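Local coordinates for protein amidase, hydantoinase/carbamoylase family (Paraburkholderia phymatum, PDB 6C0D) that probably hydrolyses N-carbamoyl-L-amino acids to the free amino acids, as a homodimeric zinc-binding enzyme of the peptidase M20 family, at residues A[40-45]-A[131-136]; A[224-229]-A[249-254]; A[207-212]-A[399-404]; A[292-297]-A[303-308]. One frame throughout, in Å; residues are numbered along the deposited sequence.

Contact 1: A[40-45]-A[131-136]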
loop_
_atom_site.group_PDB
_atom_site.type_symbol
_atom_site.label_atom_id
_atom_site.label_comp_id
_atom_site.label_asym_id
_atom_site.label_seq_id
_atom_site.Cartn_x
_atom_site.Cartn_y
_atom_site.Cartn_z
ATOM N N ARG A 40 23.163 6.848 -17.969
ATOM C CA ARG A 40 23.584 6.579 -19.342
ATOM C C ARG A 40 22.610 5.548 -19.922
ATOM O O ARG A 40 22.917 4.355 -20.050
ATOM C CB ARG A 40 25.035 6.096 -19.389
ATOM C CG ARG A 40 25.656 6.084 -20.767
ATOM C CD ARG A 40 27.171 5.940 -20.711
ATOM N NE ARG A 40 27.572 4.665 -20.135
ATOM C CZ ARG A 40 28.394 4.525 -19.100
ATOM N NH1 ARG A 40 28.929 5.593 -18.517
ATOM N NH2 ARG A 40 28.689 3.310 -18.657
ATOM N N LEU A 41 21.411 6.020 -20.276
ATOM C CA LEU A 41 20.378 5.137 -20.804
ATOM C C LEU A 41 20.667 4.774 -22.257
ATOM O O LEU A 41 21.116 5.615 -23.039
ATOM C CB LEU A 41 18.999 5.795 -20.699
ATOM C CG LEU A 41 18.574 6.353 -19.336
ATOM C CD1 LEU A 41 17.101 6.722 -19.346
ATOM C CD2 LEU A 41 18.884 5.380 -18.211
ATOM N N SER A 42 20.388 3.518 -22.615
ATOM C CA SER A 42 20.648 3.017 -23.965
ATOM C C SER A 42 20.184 3.994 -25.042
ATOM O O SER A 42 19.043 4.457 -25.025
ATOM C CB SER A 42 19.943 1.677 -24.168
ATOM O OG SER A 42 20.441 0.691 -23.296
ATOM N N LEU A 43 21.087 4.301 -25.975
ATOM C CA LEU A 43 20.864 5.084 -27.188
ATOM C C LEU A 43 20.615 6.566 -26.925
ATOM O O LEU A 43 20.329 7.304 -27.876
ATOM C CB LEU A 43 19.704 4.531 -28.031
ATOM C CG LEU A 43 19.823 3.040 -28.352
ATOM C CD1 LEU A 43 18.598 2.570 -29.115
ATOM C CD2 LEU A 43 21.097 2.762 -29.125
ATOM N N SER A 44 20.697 7.027 -25.679
ATOM C CA SER A 44 20.689 8.455 -25.411
ATOM C C SER A 44 21.965 9.079 -25.971
ATOM O O SER A 44 22.954 8.379 -26.203
ATOM C CB SER A 44 20.598 8.706 -23.911
ATOM O OG SER A 44 21.774 8.232 -23.271
ATOM N N PRO A 45 21.970 10.395 -26.211
ATOM C CA PRO A 45 23.198 11.033 -26.722
ATOM C C PRO A 45 24.445 10.734 -25.901
ATOM O O PRO A 45 25.512 10.495 -26.480
ATOM C CB PRO A 45 22.843 12.524 -26.693
ATOM C CG PRO A 45 21.376 12.541 -26.915
ATOM C CD PRO A 45 20.824 11.323 -26.223
ATOM N N TRP A 131 26.969 -5.186 -24.790
ATOM C CA TRP A 131 25.648 -5.491 -25.334
ATOM C C TRP A 131 24.679 -4.360 -25.029
ATOM O O TRP A 131 24.567 -3.930 -23.879
ATOM C CB TRP A 131 25.105 -6.787 -24.734
ATOM C CG TRP A 131 26.088 -7.909 -24.687
ATOM C CD1 TRP A 131 26.625 -8.491 -23.566
ATOM C CD2 TRP A 131 26.671 -8.585 -25.808
ATOM N NE1 TRP A 131 27.489 -9.503 -23.929
ATOM C CE2 TRP A 131 27.543 -9.574 -25.297
ATOM C CE3 TRP A 131 26.529 -8.457 -27.201
ATOM C CZ2 TRP A 131 28.268 -10.430 -26.122
ATOM C CZ3 TRP A 131 27.266 -9.298 -28.025
ATOM C CH2 TRP A 131 28.123 -10.273 -27.483
ATOM N N ILE A 132 23.942 -3.901 -26.047
ATOM C CA ILE A 132 23.019 -2.781 -25.854
ATOM C C ILE A 132 21.868 -3.192 -24.938
ATOM O O ILE A 132 21.379 -4.329 -24.986
ATOM C CB ILE A 132 22.494 -2.271 -27.217
ATOM C CG1 ILE A 132 21.657 -0.991 -27.060
ATOM C CG2 ILE A 132 21.641 -3.341 -27.914
ATOM C CD1 ILE A 132 22.455 0.209 -26.570
ATOM N N ASP A 133 21.450 -2.261 -24.074
ATOM C CA ASP A 133 20.172 -2.305 -23.348
ATOM C C ASP A 133 19.979 -3.570 -22.511
ATOM O O ASP A 133 18.892 -4.153 -22.468
ATOM C CB ASP A 133 18.978 -2.108 -24.291
ATOM C CG ASP A 133 17.823 -1.388 -23.603
ATOM O OD1 ASP A 133 18.101 -0.686 -22.603
ATOM O OD2 ASP A 133 16.649 -1.519 -24.036
ATOM N N GLU A 134 21.017 -3.951 -21.775
ATOM C CA GLU A 134 20.818 -4.976 -20.756
ATOM C C GLU A 134 19.768 -4.532 -19.741
ATOM O O GLU A 134 18.992 -5.353 -19.246
ATOM C CB GLU A 134 22.143 -5.291 -20.061
ATOM C CG GLU A 134 22.099 -6.448 -19.081
ATOM C CD GLU A 134 21.610 -6.038 -17.702
ATOM O OE1 GLU A 134 21.605 -4.822 -17.391
ATOM O OE2 GLU A 134 21.204 -6.937 -16.937
ATOM N N GLU A 135 19.724 -3.234 -19.428
ATOM C CA GLU A 135 18.829 -2.717 -18.398
ATOM C C GLU A 135 17.404 -2.512 -18.892
ATOM O O GLU A 135 16.521 -2.229 -18.077
ATOM C CB GLU A 135 19.379 -1.398 -17.837
ATOM C CG GLU A 135 20.810 -1.514 -17.285
ATOM C CD GLU A 135 20.860 -2.115 -15.885
ATOM O OE1 GLU A 135 19.813 -2.609 -15.404
ATOM O OE2 GLU A 135 21.949 -2.078 -15.262
ATOM N N GLY A 136 17.158 -2.637 -20.190
ATOM C CA GLY A 136 15.796 -2.575 -20.696
ATOM C C GLY A 136 15.163 -1.200 -20.713
ATOM O O GLY A 136 13.988 -1.061 -20.347
#
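Ser-42 meets the loop 131-136 with both atoms of its side chain. The hydroxyl OG donates to Asp-133 OD1 at 2.8 Å, coming in from above the carboxylate, 40° out of its plane, while CB rests 3.8 Å from Ile-132 CD1. OD1 also accepts from the backbone N of Thr-137, and OD2 takes the amides of Phe-138 and Ser-139, so hydrogen bonds on both oxygens fix the rotation of this buried group. Asp-133 opens a type I turn that ends at Gly-136 and carries Glu-135, a predicted ligand of a second zinc ion in the M20 family's two-metal centre; the serine thus grips the turn's first residue rather than the metal ligand itself. Ile-132 has CG1 anti to its backbone N (chi1 -173°), which sends CD1 across to the loop 40-45, where it touches Leu-43 CD2 at 3.9 Å, the two side chains crossing at about a right angle. Leu-43 leans on to Leu-167 and Leu-171 of helix 167-173. Residues 41-44 form a type II turn closed by Ser-44 N to Leu-41 O at 3.0 Å. Ser-44 OG donates to the same oxygen and, as N-cap of helix 45-60, accepts from Asp-47 N.

Contact 2: A[224-229]-A[249-254]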
loop_
_atom_site.group_PDB
_atom_site.type_symbol
_atom_site.label_atom_id
_atom_site.label_comp_id
_atom_site.label_asym_id
_atom_site.label_seq_id
_atom_site.Cartn_x
_atom_site.Cartn_y
_atom_site.Cartn_z
ATOM N N LEU A 224 -1.006 -11.934 -5.672
ATOM C CA LEU A 224 -1.970 -12.707 -4.909
ATOM C C LEU A 224 -3.033 -11.746 -4.409
ATOM O O LEU A 224 -2.727 -10.819 -3.643
ATOM C CB LEU A 224 -1.280 -13.430 -3.760
ATOM C CG LEU A 224 -2.158 -14.358 -2.942
ATOM C CD1 LEU A 224 -2.742 -15.480 -3.800
ATOM C CD2 LEU A 224 -1.284 -14.910 -1.878
ATOM N N ARG A 225 -4.267 -11.944 -4.870
ATOM C CA ARG A 225 -5.401 -11.092 -4.536
ATOM C C ARG A 225 -6.272 -11.770 -3.493
ATOM O O ARG A 225 -6.452 -12.991 -3.526
ATOM C CB ARG A 225 -6.262 -10.800 -5.769
ATOM C CG ARG A 225 -5.607 -9.955 -6.842
ATOM C CD ARG A 225 -6.588 -9.726 -7.999
ATOM N NE ARG A 225 -5.990 -8.947 -9.083
ATOM C CZ ARG A 225 -6.419 -8.963 -10.342
ATOM N NH1 ARG A 225 -7.442 -9.732 -10.684
ATOM N NH2 ARG A 225 -5.811 -8.225 -11.263
ATOM N N PHE A 226 -6.838 -10.966 -2.594
ATOM C CA PHE A 226 -7.740 -11.431 -1.551
ATOM C C PHE A 226 -9.036 -10.658 -1.684
ATOM O O PHE A 226 -9.015 -9.426 -1.770
ATOM C CB PHE A 226 -7.112 -11.238 -0.167
ATOM C CG PHE A 226 -5.890 -12.071 0.012
ATOM C CD1 PHE A 226 -4.657 -11.622 -0.452
ATOM C CD2 PHE A 226 -5.984 -13.341 0.559
ATOM C CE1 PHE A 226 -3.512 -12.409 -0.334
ATOM C CE2 PHE A 226 -4.842 -14.144 0.682
ATOM C CZ PHE A 226 -3.606 -13.673 0.230
ATOM N N ILE A 227 -10.151 -11.380 -1.762
ATOM C CA ILE A 227 -11.447 -10.765 -1.998
ATOM C C ILE A 227 -12.307 -11.057 -0.788
ATOM O O ILE A 227 -12.725 -12.203 -0.575
ATOM C CB ILE A 227 -12.116 -11.270 -3.281
ATOM C CG1 ILE A 227 -11.248 -10.964 -4.518
ATOM C CG2 ILE A 227 -13.472 -10.609 -3.433
ATOM C CD1 ILE A 227 -10.202 -12.020 -4.818
ATOM N N GLY A 228 -12.566 -10.023 0.004
ATOM C CA GLY A 228 -13.423 -10.135 1.157
ATOM C C GLY A 228 -14.603 -9.189 1.034
ATOM O O GLY A 228 -15.252 -9.144 -0.015
ATOM N N GLN A 229 -14.888 -8.427 2.090
ATOM C CA GLN A 229 -16.045 -7.547 2.104
ATOM C C GLN A 229 -15.696 -6.264 2.847
ATOM O O GLN A 229 -15.167 -6.320 3.957
ATOM C CB GLN A 229 -17.223 -8.251 2.771
ATOM C CG GLN A 229 -18.480 -7.452 2.888
ATOM C CD GLN A 229 -19.559 -8.269 3.551
ATOM O OE1 GLN A 229 -20.178 -9.116 2.915
ATOM N NE2 GLN A 229 -19.759 -8.053 4.848
ATOM N N VAL A 249 -2.260 -10.890 5.377
ATOM C CA VAL A 249 -1.174 -10.969 6.352
ATOM C C VAL A 249 -1.026 -12.393 6.868
ATOM O O VAL A 249 0.085 -12.911 7.051
ATOM C CB VAL A 249 -1.450 -9.963 7.492
ATOM C CG1 VAL A 249 -0.698 -10.325 8.757
ATOM C CG2 VAL A 249 -1.128 -8.548 7.038
ATOM N N ALA A 250 -2.160 -13.053 7.133
ATOM C CA ALA A 250 -2.107 -14.446 7.575
ATOM C C ALA A 250 -1.496 -15.327 6.488
ATOM O O ALA A 250 -0.735 -16.259 6.771
ATOM C CB ALA A 250 -3.518 -14.943 7.908
ATOM N N PHE A 251 -1.829 -15.046 5.237
ATOM C CA PHE A 251 -1.332 -15.868 4.143
ATOM C C PHE A 251 0.182 -15.756 4.022
ATOM O O PHE A 251 0.851 -16.745 3.712
ATOM C CB PHE A 251 -2.021 -15.466 2.840
ATOM C CG PHE A 251 -1.894 -16.514 1.737
ATOM C CD1 PHE A 251 -2.915 -17.428 1.511
ATOM C CD2 PHE A 251 -0.737 -16.608 0.987
ATOM C CE1 PHE A 251 -2.797 -18.408 0.506
ATOM C CE2 PHE A 251 -0.611 -17.600 -0.011
ATOM C CZ PHE A 251 -1.638 -18.481 -0.244
ATOM N N ILE A 252 0.746 -14.579 4.289
ATOM C CA ILE A 252 2.196 -14.441 4.175
ATOM C C ILE A 252 2.889 -15.397 5.133
ATOM O O ILE A 252 3.919 -15.994 4.793
ATOM C CB ILE A 252 2.625 -12.978 4.401
ATOM C CG1 ILE A 252 2.197 -12.120 3.203
ATOM C CG2 ILE A 252 4.170 -12.875 4.588
ATOM C CD1 ILE A 252 2.440 -10.579 3.405
ATOM N N ALA A 253 2.327 -15.588 6.333
ATOM C CA ALA A 253 2.950 -16.534 7.259
ATOM C C ALA A 253 2.914 -17.949 6.699
ATOM O O ALA A 253 3.845 -18.728 6.925
ATOM C CB ALA A 253 2.275 -16.492 8.635
ATOM N N HIS A 254 1.837 -18.317 5.987
ATOM C CA HIS A 254 1.826 -19.629 5.334
ATOM C C HIS A 254 2.904 -19.737 4.264
ATOM O O HIS A 254 3.523 -20.799 4.107
ATOM C CB HIS A 254 0.462 -19.910 4.710
ATOM C CG HIS A 254 -0.640 -20.014 5.712
ATOM N ND1 HIS A 254 -1.961 -19.800 5.388
ATOM C CD2 HIS A 254 -0.620 -20.295 7.035
ATOM C CE1 HIS A 254 -2.709 -19.940 6.469
ATOM N NE2 HIS A 254 -1.922 -20.248 7.480
#
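Phe-251 on helix 244-262 is wedged against two residues of strand 210-227, and both meet the same face of its ring. Phe-226 drives its edge toward that face in an offset edge-to-face pair, with centroids 5.5 Å apart and planes at 64°. The leading atom, Phe-226 CZ, also reaches 3.5 Å from Phe-251 CB. Beside it, Leu-224 lays its CD2 branch over the outer part of the ring, 3.3 Å from Phe-251 CE2; Leu-224 has a second deposited conformer, so this very short approach is less certain than the ring pair. Phe-251 has CG anti to the backbone N (chi1 -163°), which directs its ring to the sheet. All of this is apolar and buried. The other side is looser: strand alternation turns Arg-225 and Ile-227 to the far face of the sheet, Gln-229 lies exposed beyond the strand end, and Ala-253 is exposed on the helix. The sheet is probably that of the dimerisation domain, as in M20 relatives, consistent with Val-249 meeting Val-249 of the second subunit. Phe-251 also touches Leu-312 and Val-313 of helix 299-317, and strand 210-227 runs here between strands 283-296 and 323-328.

Contact 3: A[207-212]-A[399-404]. With EDO (1,2-ethanediol), chain J.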
loop_
_atom_site.group_PDB
_atom_site.type_symbol
_atom_site.label_atom_id
_atom_site.label_comp_id
_atom_site.label_asym_id
_atom_site.label_seq_id
_atom_site.Cartn_x
_atom_site.Cartn_y
_atom_site.Cartn_z
ATOM N N ALA A 207 33.195 -11.456 3.319
ATOM C CA ALA A 207 34.470 -10.734 3.315
ATOM C C ALA A 207 35.454 -11.324 2.309
ATOM O O ALA A 207 36.673 -11.156 2.455
ATOM C CB ALA A 207 35.108 -10.672 4.714
ATOM N N LYS A 208 34.944 -12.005 1.281
ATOM C CA LYS A 208 35.782 -12.530 0.206
ATOM C C LYS A 208 35.892 -11.496 -0.913
ATOM O O LYS A 208 35.138 -10.525 -0.970
ATOM C CB LYS A 208 35.208 -13.828 -0.362
ATOM C CG LYS A 208 34.959 -14.940 0.629
ATOM C CD LYS A 208 36.228 -15.673 0.989
ATOM C CE LYS A 208 35.889 -17.044 1.547
ATOM N NZ LYS A 208 37.048 -17.681 2.207
ATOM N N LEU A 209 36.843 -11.725 -1.821
ATOM C CA LEU A 209 37.163 -10.768 -2.866
ATOM C C LEU A 209 36.737 -11.214 -4.262
ATOM O O LEU A 209 36.668 -10.368 -5.159
ATOM C CB LEU A 209 38.676 -10.483 -2.876
ATOM C CG LEU A 209 39.244 -9.957 -1.533
ATOM C CD1 LEU A 209 40.745 -9.662 -1.665
ATOM C CD2 LEU A 209 38.468 -8.713 -1.075
ATOM N N ILE A 210 36.507 -12.509 -4.478
ATOM C CA ILE A 210 36.268 -13.048 -5.820
ATOM C C ILE A 210 35.157 -14.070 -5.728
ATOM O O ILE A 210 35.230 -14.981 -4.897
ATOM C CB ILE A 210 37.521 -13.729 -6.408
ATOM C CG1 ILE A 210 38.678 -12.731 -6.565
ATOM C CG2 ILE A 210 37.177 -14.444 -7.755
ATOM C CD1 ILE A 210 38.459 -11.655 -7.629
ATOM N N GLY A 211 34.147 -13.950 -6.590
ATOM C CA GLY A 211 33.127 -14.993 -6.641
ATOM C C GLY A 211 33.109 -15.679 -7.997
ATOM O O GLY A 211 33.139 -15.008 -9.039
ATOM N N VAL A 212 33.091 -17.009 -7.999
ATOM C CA VAL A 212 32.967 -17.795 -9.232
ATOM C C VAL A 212 31.510 -18.215 -9.334
ATOM O O VAL A 212 31.034 -18.981 -8.496
ATOM C CB VAL A 212 33.883 -19.024 -9.206
ATOM C CG1 VAL A 212 33.656 -19.893 -10.483
ATOM C CG2 VAL A 212 35.363 -18.595 -9.090
ATOM N N GLU A 399 39.736 0.247 -5.321
ATOM C CA GLU A 399 40.515 0.130 -6.557
ATOM C C GLU A 399 41.357 -1.137 -6.569
ATOM O O GLU A 399 41.483 -1.794 -7.605
ATOM C CB GLU A 399 41.414 1.352 -6.761
ATOM C CG GLU A 399 40.629 2.638 -7.019
ATOM C CD GLU A 399 41.444 3.738 -7.698
ATOM O OE1 GLU A 399 42.684 3.620 -7.814
ATOM O OE2 GLU A 399 40.827 4.726 -8.133
ATOM N N GLN A 400 41.959 -1.502 -5.436
ATOM C CA GLN A 400 42.763 -2.723 -5.412
ATOM C C GLN A 400 41.917 -3.963 -5.674
ATOM O O GLN A 400 42.429 -4.974 -6.172
ATOM C CB GLN A 400 43.496 -2.842 -4.071
ATOM C CG GLN A 400 42.570 -2.754 -2.863
ATOM C CD GLN A 400 43.263 -3.136 -1.576
ATOM O OE1 GLN A 400 43.553 -4.306 -1.346
ATOM N NE2 GLN A 400 43.544 -2.145 -0.731
ATOM N N HIS A 401 40.624 -3.925 -5.346
ATOM C CA HIS A 401 39.793 -5.084 -5.666
ATOM C C HIS A 401 39.323 -5.074 -7.122
ATOM O O HIS A 401 39.131 -6.146 -7.718
ATOM C CB HIS A 401 38.603 -5.154 -4.703
ATOM C CG HIS A 401 39.021 -5.280 -3.269
ATOM N ND1 HIS A 401 38.196 -4.958 -2.210
ATOM C CD2 HIS A 401 40.195 -5.680 -2.723
ATOM C CE1 HIS A 401 38.850 -5.138 -1.074
ATOM N NE2 HIS A 401 40.063 -5.590 -1.356
ATOM N N ILE A 402 39.145 -3.884 -7.707
ATOM C CA ILE A 402 38.910 -3.811 -9.155
ATOM C C ILE A 402 40.097 -4.403 -9.914
ATOM O O ILE A 402 39.932 -5.174 -10.868
ATOM C CB ILE A 402 38.654 -2.351 -9.578
ATOM C CG1 ILE A 402 37.407 -1.794 -8.887
ATOM C CG2 ILE A 402 38.563 -2.251 -11.127
ATOM C CD1 ILE A 402 37.229 -0.266 -9.049
ATOM N N VAL A 403 41.311 -4.042 -9.495
ATOM C CA VAL A 403 42.525 -4.555 -10.125
ATOM C C VAL A 403 42.633 -6.063 -9.941
ATOM O O VAL A 403 42.927 -6.796 -10.890
ATOM C CB VAL A 403 43.761 -3.831 -9.554
ATOM C CG1 VAL A 403 45.060 -4.538 -9.995
ATOM C CG2 VAL A 403 43.748 -2.371 -10.002
ATOM N N LEU A 404 42.431 -6.553 -8.713
ATOM C CA LEU A 404 42.531 -8.003 -8.490
ATOM C C LEU A 404 41.526 -8.780 -9.342
ATOM O O LEU A 404 41.864 -9.818 -9.934
ATOM C CB LEU A 404 42.327 -8.329 -7.006
ATOM C CG LEU A 404 42.303 -9.824 -6.666
ATOM C CD1 LEU A 404 43.644 -10.491 -7.036
ATOM C CD2 LEU A 404 41.962 -10.078 -5.187
HETATM C C1 EDO J . 35.379 -7.845 0.563
HETATM O O1 EDO J . 34.050 -8.384 0.514
HETATM C C2 EDO J . 35.371 -6.341 0.815
HETATM O O2 EDO J . 35.940 -6.096 2.113
HETATM O O HOH W 1 38.681 -8.290 -5.833
#
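Leu-209 stands over the imidazole of His-401 and points one methyl into its face. Its CD2 sits 3.6 Å from the centroid of the His-401 ring, 16° off the normal, a CH-pi contact shifted slightly toward the rim, with His-401 NE2 and CE1 the nearest ring atoms. The two side chains cross at about a right angle. With CG anti to the carbonyl carbon (chi1 -57°), Leu-209 carries its fork over to the helix, where the other branch, CD1, turns to Leu-404 CD2 at 3.7 Å; the fork thus straddles two side chains from successive turns. Ile-210 adds a looser apolar touch, its CD1 4.4 Å from Leu-404 CG. No direct hydrogen bond joins the segments. Instead one water donates to both backbones, to Leu-209 O at 3.0 Å and to His-401 O at 2.9 Å, tying the loop just before the strand to the helix's first turn. A 1,2-ethanediol, probably from the crystallisation liquor, lies alongside Leu-209 CD2 and the imidazole; its O1 donates to Lys-208 O at 2.8 Å. In the metal-binding domain of the M20 fold, the C-terminal helix 399-419 is thereby laid against the lead-in and first residue of strand 210-227, which leaves for the other domain and here pairs with strands 358-363 and 378-384. Ile-402 and Val-403 turn to helix 18-30.

Contact 4: A[292-297]-A[303-308]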
loop_
_atom_site.group_PDB
_atom_site.type_symbol
_atom_site.label_atom_id
_atom_site.label_comp_id
_atom_site.label_asym_id
_atom_site.label_seq_id
_atom_site.Cartn_x
_atom_site.Cartn_y
_atom_site.Cartn_z
ATOM N N LEU A 292 4.595 -10.936 -4.943
ATOM C CA LEU A 292 5.520 -11.932 -4.427
ATOM C C LEU A 292 6.533 -12.272 -5.511
ATOM O O LEU A 292 6.157 -12.493 -6.668
ATOM C CB LEU A 292 4.789 -13.216 -4.008
ATOM C CG LEU A 292 5.654 -14.394 -3.555
ATOM C CD1 LEU A 292 6.264 -14.078 -2.178
ATOM C CD2 LEU A 292 4.844 -15.678 -3.497
ATOM N N GLN A 293 7.805 -12.312 -5.136
ATOM C CA GLN A 293 8.859 -12.768 -6.038
ATOM C C GLN A 293 9.626 -13.864 -5.325
ATOM O O GLN A 293 9.768 -13.820 -4.105
ATOM C CB GLN A 293 9.814 -11.624 -6.398
ATOM C CG GLN A 293 10.917 -12.006 -7.394
ATOM C CD GLN A 293 11.863 -10.839 -7.611
ATOM O OE1 GLN A 293 12.861 -10.709 -6.913
ATOM N NE2 GLN A 293 11.524 -9.964 -8.556
ATOM N N PHE A 294 10.122 -14.852 -6.073
ATOM C CA PHE A 294 11.086 -15.753 -5.457
ATOM C C PHE A 294 12.070 -16.243 -6.513
ATOM O O PHE A 294 11.794 -16.223 -7.719
ATOM C CB PHE A 294 10.432 -16.928 -4.696
ATOM C CG PHE A 294 9.443 -17.753 -5.494
ATOM C CD1 PHE A 294 8.090 -17.419 -5.498
ATOM C CD2 PHE A 294 9.851 -18.913 -6.162
ATOM C CE1 PHE A 294 7.159 -18.201 -6.189
ATOM C CE2 PHE A 294 8.917 -19.706 -6.863
ATOM C CZ PHE A 294 7.573 -19.347 -6.869
ATOM N N ARG A 295 13.254 -16.627 -6.036
ATOM C CA ARG A 295 14.361 -17.003 -6.914
ATOM C C ARG A 295 15.124 -18.160 -6.302
ATOM O O ARG A 295 15.255 -18.250 -5.081
ATOM C CB ARG A 295 15.355 -15.848 -7.142
ATOM C CG ARG A 295 14.697 -14.520 -7.526
ATOM C CD ARG A 295 15.745 -13.487 -7.958
ATOM N NE ARG A 295 15.170 -12.139 -7.996
ATOM C CZ ARG A 295 15.621 -11.149 -8.759
ATOM N NH1 ARG A 295 16.659 -11.351 -9.565
ATOM N NH2 ARG A 295 15.021 -9.962 -8.737
ATOM N N ASP A 296 15.658 -19.025 -7.168
ATOM C CA ASP A 296 16.493 -20.112 -6.694
ATOM C C ASP A 296 17.315 -20.640 -7.868
ATOM O O ASP A 296 16.895 -20.560 -9.022
ATOM C CB ASP A 296 15.655 -21.235 -6.080
ATOM C CG ASP A 296 16.479 -22.139 -5.186
ATOM O OD1 ASP A 296 16.836 -21.689 -4.069
ATOM O OD2 ASP A 296 16.810 -23.277 -5.605
ATOM N N ALA A 297 18.483 -21.190 -7.552
ATOM C CA ALA A 297 19.333 -21.776 -8.590
ATOM C C ALA A 297 18.928 -23.192 -8.970
ATOM O O ALA A 297 19.396 -23.705 -9.999
ATOM C CB ALA A 297 20.788 -21.801 -8.111
ATOM N N HIS A 303 10.426 -25.069 -8.885
ATOM C CA HIS A 303 9.132 -25.617 -9.278
ATOM C C HIS A 303 8.348 -26.108 -8.067
ATOM O O HIS A 303 7.118 -25.992 -8.031
ATOM C CB HIS A 303 9.323 -26.765 -10.287
ATOM C CG HIS A 303 10.087 -26.375 -11.515
ATOM N ND1 HIS A 303 10.609 -27.302 -12.394
ATOM C CD2 HIS A 303 10.422 -25.158 -12.008
ATOM C CE1 HIS A 303 11.234 -26.672 -13.374
ATOM N NE2 HIS A 303 11.138 -25.371 -13.162
ATOM N N ALA A 304 9.040 -26.679 -7.077
ATOM C CA ALA A 304 8.348 -27.124 -5.868
ATOM C C ALA A 304 7.795 -25.938 -5.090
ATOM O O ALA A 304 6.730 -26.049 -4.465
ATOM C CB ALA A 304 9.285 -27.934 -4.967
ATOM N N MET A 305 8.496 -24.799 -5.119
ATOM C CA MET A 305 7.986 -23.600 -4.457
ATOM C C MET A 305 6.726 -23.101 -5.144
ATOM O O MET A 305 5.739 -22.751 -4.482
ATOM C CB MET A 305 9.072 -22.519 -4.438
ATOM C CG MET A 305 10.220 -22.846 -3.478
ATOM S SD MET A 305 11.648 -21.760 -3.695
ATOM C CE MET A 305 11.023 -20.283 -2.866
ATOM N N GLU A 306 6.730 -23.077 -6.480
ATOM C CA GLU A 306 5.529 -22.701 -7.216
ATOM C C GLU A 306 4.377 -23.650 -6.907
ATOM O O GLU A 306 3.238 -23.217 -6.660
ATOM C CB GLU A 306 5.840 -22.681 -8.715
ATOM C CG GLU A 306 4.675 -22.296 -9.598
ATOM C CD GLU A 306 5.122 -22.053 -11.027
ATOM O OE1 GLU A 306 5.609 -20.942 -11.323
ATOM O OE2 GLU A 306 5.015 -22.988 -11.846
ATOM N N ASN A 307 4.651 -24.958 -6.916
ATOM C CA ASN A 307 3.598 -25.924 -6.610
ATOM C C ASN A 307 3.076 -25.750 -5.187
ATOM O O ASN A 307 1.874 -25.925 -4.935
ATOM C CB ASN A 307 4.113 -27.346 -6.818
ATOM C CG ASN A 307 4.486 -27.614 -8.269
ATOM O OD1 ASN A 307 3.939 -26.988 -9.176
ATOM N ND2 ASN A 307 5.422 -28.533 -8.491
ATOM N N ALA A 308 3.970 -25.446 -4.240
ATOM C CA ALA A 308 3.559 -25.231 -2.854
ATOM C C ALA A 308 2.669 -23.999 -2.733
ATOM O O ALA A 308 1.684 -23.994 -1.974
ATOM C CB ALA A 308 4.795 -25.079 -1.955
#
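The Phe-294 ring meets helix 303-308 obliquely: Met-305 CB lies 3.7 Å from Phe-294 CE2, and the backbone N of Glu-306 is 3.8 Å from Phe-294 CZ, while Phe-259 forms an edge-to-face pair with the same ring. The other flat group, the guanidinium of Arg-295, takes the amide oxygen of Gln-293 at its edge, nearly in plane. Side-on, Arg-295 NE and NH2 both grip Gln-293 OE1, each at 2.9 Å, and both stand on the same side of the amide plane, well off its lone pairs. Beyond this pair, Gln-293 NE2 bonds to Glu-221 and to Ser-282 of the second subunit, and Arg-295 NH1 forms a salt bridge with the sulfonate of a bound HEPES buffer molecule. Gln-293 and Arg-295 therefore serve the face of the strand turned from the helix, Phe-294 the face turned to it. Met-305 slides past Phe-294 in the opposite direction, then bends at chi3 (77°), bringing CE back to 3.8 Å from Phe-294 CD2. Met-305 SD lies 5.1 Å from the centroid of the Phe-294 ring, an oblique Met-aromatic contact. Glu-306 brings CB to 4.2 Å from Phe-294 CZ and extends to a salt bridge with Arg-220. The strand leads through a short turn straight into the helix, which covers the sheet of what is probably the dimerisation domain of the M20 fold. Strand 283-296 runs between strands 210-227 and 268-277, and Met-305 reaches Leu-262 of the neighbouring helix 244-262.

In the fold
The contacts fall into two groups. Contacts 2 and 4, centres 18 Å apart, pack helices 244-262 and 299-317 on the neighbouring strands 210-227 and 283-296, and both touch the second subunit. Contacts 1 and 3, centres 26 Å apart, lie in the metal-binding part, where His-89, Asp-100 and His-196 hold zinc. The side chain of Ser-42 is about 11 Å from a bound zinc ion. In contact 3 the side chain of Ile-210 is about 11 Å from that of His-196. Strand 210-227 spans the two parts, starting in contact 3 and ending in contact 2, whose centres are 43 Å apart.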